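Local coordinates for A-adding tRNA nucleotidyltransferase (Aquifex aeolicus, PDB 4WBY), which adds the terminal adenosine to the 3' end of tRNAs that end in CC, using ATP and magnesium ions, at residues Arg14-Ile19 with Lys59-Arg64; Gly24-Ile29 with Ala126-Leu131. All blocks are in the same frame, centred on the assembly; numbering follows the deposited sequence.

Interaction 1: residues Arg14-Ile19 with Lys59-Arg64; sequences REVGQI and KELARR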
loop_
_atom_site.group_PDB
_atom_site.type_symbol
_atom_site.label_atom_id
_atom_site.label_comp_id
_atom_site.label_asym_id
_atom_site.label_seq_id
_atom_site.Cartn_x
_atom_site.Cartn_y
_atom_site.Cartn_z
ATOM N N ARG A 14 -9.940 -27.921 3.695
ATOM C CA ARG A 14 -10.636 -29.205 3.712
ATOM C C ARG A 14 -11.862 -29.145 4.616
ATOM O O ARG A 14 -12.954 -29.589 4.242
ATOM C CB ARG A 14 -9.705 -30.327 4.191
ATOM C CG ARG A 14 -8.592 -30.698 3.225
ATOM C CD ARG A 14 -9.095 -31.533 2.057
ATOM N NE ARG A 14 -7.980 -31.910 1.196
ATOM C CZ ARG A 14 -8.098 -32.646 0.097
ATOM N NH1 ARG A 14 -9.287 -33.095 -0.274
ATOM N NH2 ARG A 14 -7.027 -32.930 -0.632
ATOM N N GLU A 15 -11.672 -28.600 5.816
ATOM C CA GLU A 15 -12.742 -28.546 6.801
ATOM C C GLU A 15 -13.888 -27.647 6.342
ATOM O O GLU A 15 -15.055 -27.969 6.553
ATOM C CB GLU A 15 -12.205 -28.066 8.145
ATOM C CG GLU A 15 -13.244 -28.128 9.253
ATOM C CD GLU A 15 -12.661 -27.847 10.616
ATOM O OE1 GLU A 15 -11.517 -27.355 10.679
ATOM O OE2 GLU A 15 -13.359 -28.095 11.615
ATOM N N VAL A 16 -13.562 -26.513 5.726
ATOM C CA VAL A 16 -14.607 -25.635 5.212
ATOM C C VAL A 16 -15.481 -26.369 4.178
ATOM O O VAL A 16 -16.705 -26.258 4.215
ATOM C CB VAL A 16 -14.003 -24.353 4.611
ATOM C CG1 VAL A 16 -15.024 -23.601 3.760
ATOM C CG2 VAL A 16 -13.501 -23.467 5.729
ATOM N N GLY A 17 -14.867 -27.144 3.284
ATOM C CA GLY A 17 -15.628 -27.930 2.322
ATOM C C GLY A 17 -16.505 -28.986 2.983
ATOM O O GLY A 17 -17.622 -29.259 2.525
ATOM N N GLN A 18 -15.997 -29.603 4.050
ATOM C CA GLN A 18 -16.764 -30.611 4.779
ATOM C C GLN A 18 -17.983 -29.983 5.441
ATOM O O GLN A 18 -19.101 -30.503 5.340
ATOM C CB GLN A 18 -15.879 -31.299 5.814
ATOM C CG GLN A 18 -14.762 -32.147 5.205
ATOM C CD GLN A 18 -13.615 -32.411 6.181
ATOM O OE1 GLN A 18 -13.619 -31.935 7.313
ATOM N NE2 GLN A 18 -12.614 -33.158 5.726
ATOM N N ILE A 19 -17.776 -28.861 6.121
ATOM C CA ILE A 19 -18.879 -28.176 6.775
ATOM C C ILE A 19 -19.882 -27.684 5.733
ATOM O O ILE A 19 -21.090 -27.791 5.934
ATOM C CB ILE A 19 -18.377 -26.991 7.632
ATOM C CG1 ILE A 19 -17.504 -27.507 8.781
ATOM C CG2 ILE A 19 -19.538 -26.193 8.200
ATOM C CD1 ILE A 19 -16.788 -26.410 9.528
ATOM N N LYS A 59 -19.633 -19.424 11.728
ATOM C CA LYS A 59 -19.918 -19.619 13.145
ATOM C C LYS A 59 -19.667 -21.072 13.556
ATOM O O LYS A 59 -19.195 -21.340 14.660
ATOM C CB LYS A 59 -21.359 -19.199 13.470
ATOM C CG LYS A 59 -21.550 -17.685 13.495
ATOM C CD LYS A 59 -23.015 -17.288 13.579
ATOM C CE LYS A 59 -23.676 -17.775 14.846
ATOM N NZ LYS A 59 -25.080 -17.272 14.915
ATOM N N GLU A 60 -19.972 -22.011 12.665
ATOM C CA GLU A 60 -19.746 -23.417 12.980
ATOM C C GLU A 60 -18.256 -23.757 12.984
ATOM O O GLU A 60 -17.780 -24.477 13.863
ATOM C CB GLU A 60 -20.500 -24.314 12.000
ATOM C CG GLU A 60 -20.227 -25.809 12.174
ATOM C CD GLU A 60 -20.662 -26.354 13.533
ATOM O OE1 GLU A 60 -21.479 -25.705 14.222
ATOM O OE2 GLU A 60 -20.185 -27.444 13.914
ATOM N N LEU A 61 -17.518 -23.255 11.997
ATOM C CA LEU A 61 -16.074 -23.434 11.994
ATOM C C LEU A 61 -15.459 -22.851 13.272
ATOM O O LEU A 61 -14.597 -23.472 13.908
ATOM C CB LEU A 61 -15.451 -22.784 10.751
ATOM C CG LEU A 61 -13.934 -22.939 10.600
ATOM C CD1 LEU A 61 -13.547 -24.401 10.338
ATOM C CD2 LEU A 61 -13.377 -22.015 9.504
ATOM N N ALA A 62 -15.918 -21.667 13.654
ATOM C CA ALA A 62 -15.402 -21.005 14.850
ATOM C C ALA A 62 -15.695 -21.810 16.115
ATOM O O ALA A 62 -14.843 -21.917 16.995
ATOM C CB ALA A 62 -15.983 -19.617 14.969
ATOM N N ARG A 63 -16.904 -22.357 16.205
ATOM C CA ARG A 63 -17.289 -23.183 17.343
ATOM C C ARG A 63 -16.361 -24.395 17.475
ATOM O O ARG A 63 -15.880 -24.728 18.570
ATOM C CB ARG A 63 -18.742 -23.642 17.193
ATOM C CG ARG A 63 -19.249 -24.460 18.364
ATOM C CD ARG A 63 -20.596 -25.122 18.061
ATOM N NE ARG A 63 -20.468 -26.204 17.089
ATOM C CZ ARG A 63 -20.064 -27.433 17.393
ATOM N NH1 ARG A 63 -19.757 -27.733 18.645
ATOM N NH2 ARG A 63 -19.972 -28.361 16.450
ATOM N N ARG A 64 -16.095 -25.048 16.350
ATOM C CA ARG A 64 -15.249 -26.231 16.381
ATOM C C ARG A 64 -13.821 -25.907 16.798
ATOM O O ARG A 64 -13.158 -26.731 17.435
ATOM C CB ARG A 64 -15.259 -26.922 15.024
ATOM C CG ARG A 64 -16.626 -27.444 14.667
ATOM C CD ARG A 64 -16.613 -28.216 13.368
ATOM N NE ARG A 64 -17.972 -28.550 12.962
ATOM C CZ ARG A 64 -18.280 -29.385 11.975
ATOM N NH1 ARG A 64 -17.324 -29.993 11.289
ATOM N NH2 ARG A 64 -19.549 -29.618 11.682
HETATM O O HOH W 1 -14.819 -30.157 11.497
#

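Interaction 2: residues Gly24-Ile29 with Ala126-Leu131; sequences GLRAYI and AISVNL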
loop_
_atom_site.group_PDB
_atom_site.type_symbol
_atom_site.label_atom_id
_atom_site.label_comp_id
_atom_site.label_asym_id
_atom_site.label_seq_id
_atom_site.Cartn_x
_atom_site.Cartn_y
_atom_site.Cartn_z
ATOM N N GLY A 24 -25.305 -28.301 3.130
ATOM C CA GLY A 24 -25.882 -28.258 1.797
ATOM C C GLY A 24 -25.453 -27.043 0.991
ATOM O O GLY A 24 -26.177 -26.594 0.099
ATOM N N LEU A 25 -24.269 -26.516 1.300
ATOM C CA LEU A 25 -23.744 -25.326 0.631
ATOM C C LEU A 25 -22.484 -25.641 -0.155
ATOM O O LEU A 25 -21.973 -26.753 -0.091
ATOM C CB LEU A 25 -23.442 -24.234 1.653
ATOM C CG LEU A 25 -24.571 -23.979 2.649
ATOM C CD1 LEU A 25 -24.178 -22.895 3.636
ATOM C CD2 LEU A 25 -25.854 -23.613 1.910
ATOM N N ARG A 26 -21.979 -24.651 -0.886
ATOM C CA ARG A 26 -20.673 -24.760 -1.534
ATOM C C ARG A 26 -19.801 -23.588 -1.133
ATOM O O ARG A 26 -20.305 -22.492 -0.883
ATOM C CB ARG A 26 -20.804 -24.819 -3.058
ATOM C CG ARG A 26 -21.540 -26.060 -3.530
ATOM C CD ARG A 26 -21.599 -26.160 -5.048
ATOM N NE ARG A 26 -20.281 -26.375 -5.639
ATOM C CZ ARG A 26 -19.657 -27.546 -5.676
ATOM N NH1 ARG A 26 -20.219 -28.624 -5.142
ATOM N NH2 ARG A 26 -18.467 -27.641 -6.249
ATOM N N ALA A 27 -18.495 -23.824 -1.071
ATOM C CA ALA A 27 -17.551 -22.799 -0.647
ATOM C C ALA A 27 -16.311 -22.790 -1.523
ATOM O O ALA A 27 -15.896 -23.833 -2.054
ATOM C CB ALA A 27 -17.157 -23.003 0.817
ATOM N N TYR A 28 -15.699 -21.615 -1.627
ATOM C CA TYR A 28 -14.585 -21.369 -2.535
ATOM C C TYR A 28 -13.617 -20.365 -1.937
ATOM O O TYR A 28 -14.036 -19.403 -1.312
ATOM C CB TYR A 28 -15.084 -20.820 -3.883
ATOM C CG TYR A 28 -16.245 -21.576 -4.472
ATOM C CD1 TYR A 28 -16.043 -22.582 -5.415
ATOM C CD2 TYR A 28 -17.547 -21.296 -4.075
ATOM C CE1 TYR A 28 -17.114 -23.283 -5.945
ATOM C CE2 TYR A 28 -18.612 -21.979 -4.598
ATOM C CZ TYR A 28 -18.400 -22.960 -5.538
ATOM O OH TYR A 28 -19.490 -23.625 -6.045
ATOM N N ILE A 29 -12.323 -20.576 -2.139
ATOM C CA ILE A 29 -11.345 -19.521 -1.879
ATOM C C ILE A 29 -11.410 -18.579 -3.077
ATOM O O ILE A 29 -11.501 -19.047 -4.208
ATOM C CB ILE A 29 -9.929 -20.085 -1.701
ATOM C CG1 ILE A 29 -9.890 -21.033 -0.510
ATOM C CG2 ILE A 29 -8.916 -18.960 -1.516
ATOM C CD1 ILE A 29 -8.641 -21.892 -0.458
ATOM N N ALA A 126 -11.324 -18.376 -8.536
ATOM C CA ALA A 126 -11.661 -19.064 -7.297
ATOM C C ALA A 126 -11.015 -20.442 -7.266
ATOM O O ALA A 126 -10.644 -20.993 -8.307
ATOM C CB ALA A 126 -13.170 -19.189 -7.148
ATOM N N ILE A 127 -10.873 -20.986 -6.062
ATOM C CA ILE A 127 -10.463 -22.368 -5.884
ATOM C C ILE A 127 -11.564 -23.095 -5.138
ATOM O O ILE A 127 -11.932 -22.698 -4.029
ATOM C CB ILE A 127 -9.140 -22.486 -5.094
ATOM C CG1 ILE A 127 -8.019 -21.737 -5.819
ATOM C CG2 ILE A 127 -8.764 -23.958 -4.896
ATOM C CD1 ILE A 127 -6.805 -21.446 -4.949
ATOM N N SER A 128 -12.100 -24.157 -5.731
ATOM C CA SER A 128 -13.098 -24.948 -5.025
ATOM C C SER A 128 -12.477 -25.669 -3.833
ATOM O O SER A 128 -11.426 -26.287 -3.962
ATOM C CB SER A 128 -13.733 -25.984 -5.950
ATOM O OG SER A 128 -14.631 -26.787 -5.202
ATOM N N VAL A 129 -13.134 -25.611 -2.678
ATOM C CA VAL A 129 -12.717 -26.457 -1.574
ATOM C C VAL A 129 -13.792 -27.507 -1.316
ATOM O O VAL A 129 -13.822 -28.155 -0.271
ATOM C CB VAL A 129 -12.405 -25.636 -0.299
ATOM C CG1 VAL A 129 -11.232 -24.690 -0.587
ATOM C CG2 VAL A 129 -13.639 -24.882 0.214
ATOM N N ASN A 130 -14.665 -27.692 -2.295
ATOM C CA ASN A 130 -15.758 -28.640 -2.139
ATOM C C ASN A 130 -15.323 -30.080 -2.331
ATOM O O ASN A 130 -14.279 -30.349 -2.917
ATOM C CB ASN A 130 -16.887 -28.269 -3.092
ATOM C CG ASN A 130 -17.387 -26.883 -2.821
ATOM O OD1 ASN A 130 -18.008 -26.640 -1.782
ATOM N ND2 ASN A 130 -17.066 -25.941 -3.714
ATOM N N LEU A 131 -16.130 -31.002 -1.810
ATOM C CA LEU A 131 -15.701 -32.387 -1.695
ATOM C C LEU A 131 -15.427 -33.050 -3.034
ATOM O O LEU A 131 -14.515 -33.860 -3.141
ATOM C CB LEU A 131 -16.743 -33.221 -0.940
ATOM C CG LEU A 131 -16.988 -32.847 0.524
ATOM C CD1 LEU A 131 -18.004 -33.796 1.137
ATOM C CD2 LEU A 131 -15.688 -32.866 1.329
HETATM O O HOH W 2 -20.216 -28.637 -1.239
#

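Interaction 1: residues Arg14-Ile19 with Lys59-Arg64
Leu61 carries the apolar half of this contact between helices 7-22 and 54-65, which pack together on the sheet of the nucleotidyltransferase head domain. Its CG lies anti to the backbone N (chi1 -178°), sending both methyls toward the other helix: CD2 meets Val16 CG2 at 4.0 Å, and CD1 meets Ile19 CD1 at 3.9 Å. Branched aliphatic residues suit this seam, which continues onto Leu87 and Phe89 of strand 85-91. The same CD1 lies against the carboxyl end of Glu15, 3.6 Å from Glu15 CD.

Polar groups gather at the outer margin. Ile19 CG1 sits over one face of the Arg64 guanidinium, 3.5 Å from Arg64 NH1. At its edge, Arg64 NE donates to Glu60 OE2 (2.7 Å), which also accepts from Arg63 NH2; this fixes the carboxylate and holds the flat arginine head where Ile19 can cover it. A water accepts from Arg64 NH1 and donates to Glu15 OE2, but both legs are unusually short and their lengths carry no weight. Glu15 OE1 bonds to His65, and Arg64 NH2 pairs with Glu22.

No direct hydrogen bond joins the segments, so their adhesion is chiefly apolar; the water linking opposite charges probably adds to it.

Interaction 2: residues Gly24-Ile29 with Ala126-Leu131
Asn130 CB comes 3.6 Å from Arg26 NH2. CG, anti to the carbonyl carbon (chi1 -59°), puts ND2 over one face of the Arg26 guanidinium, toward its rim, the amide and guanidinium planes 33° apart. Ala27 N, 2.9 Å from Asn130 OD1, points at a lone pair of that oxygen, in the plane of the Asn130 amide. ND2 also lies over one face of the Tyr28 ring, 3.5 Å from Tyr28 CE1, and donates to Ser128 OG. An asparagine fits here because its amide offers an acceptor and a donor at once, letting a side chain take up a backbone N-H of strand 26-30 where strand 126-128 has ended.

Before that end the strands pair as antiparallel neighbours in the mixed sheet of the nucleotidyltransferase head domain. Ile29 and Ile127 form a hydrogen-bonded pair, with Ile127 N to Ile29 O at 2.8 Å; Tyr28 and Ser128 form the next, non-hydrogen-bonded one. Ser128 OG also accepts from Asn130 N, making an ST turn, and bonds to Asp133. On the Ile29 face, Ile29 CD1 meets Val129 CG1 at 3.8 Å. Arg26 NE donates to Tyr28 OH (2.9 Å), which also bonds to Glu51, while Arg26 NH2 forms a salt bridge with Glu132.

In the fold
The centres of the two interactions lie about 12 Å apart in the head region, and helix 7-22 brings them together: Val16 CG1 packs 3.7 Å from Ala27 CB and also touches Val129. Along the chain the segments alternate, 14-19, 24-29, 59-64, then 126-131. Helix 7-22 is followed by strand 26-30. Interaction 1 joins two helices that pack on the mixed sheet; interaction 2 joins two neighbouring strands within it. Between strands 26-30 and 85-91 runs strand 45-51, which carries the inferred magnesium ligands Asp45 and Asp47. Interaction 2 lies nearer the nucleotide and metal site: the side chain of Ile29 is about 6 Å from that of Asp47, against about 11 Å for Val16.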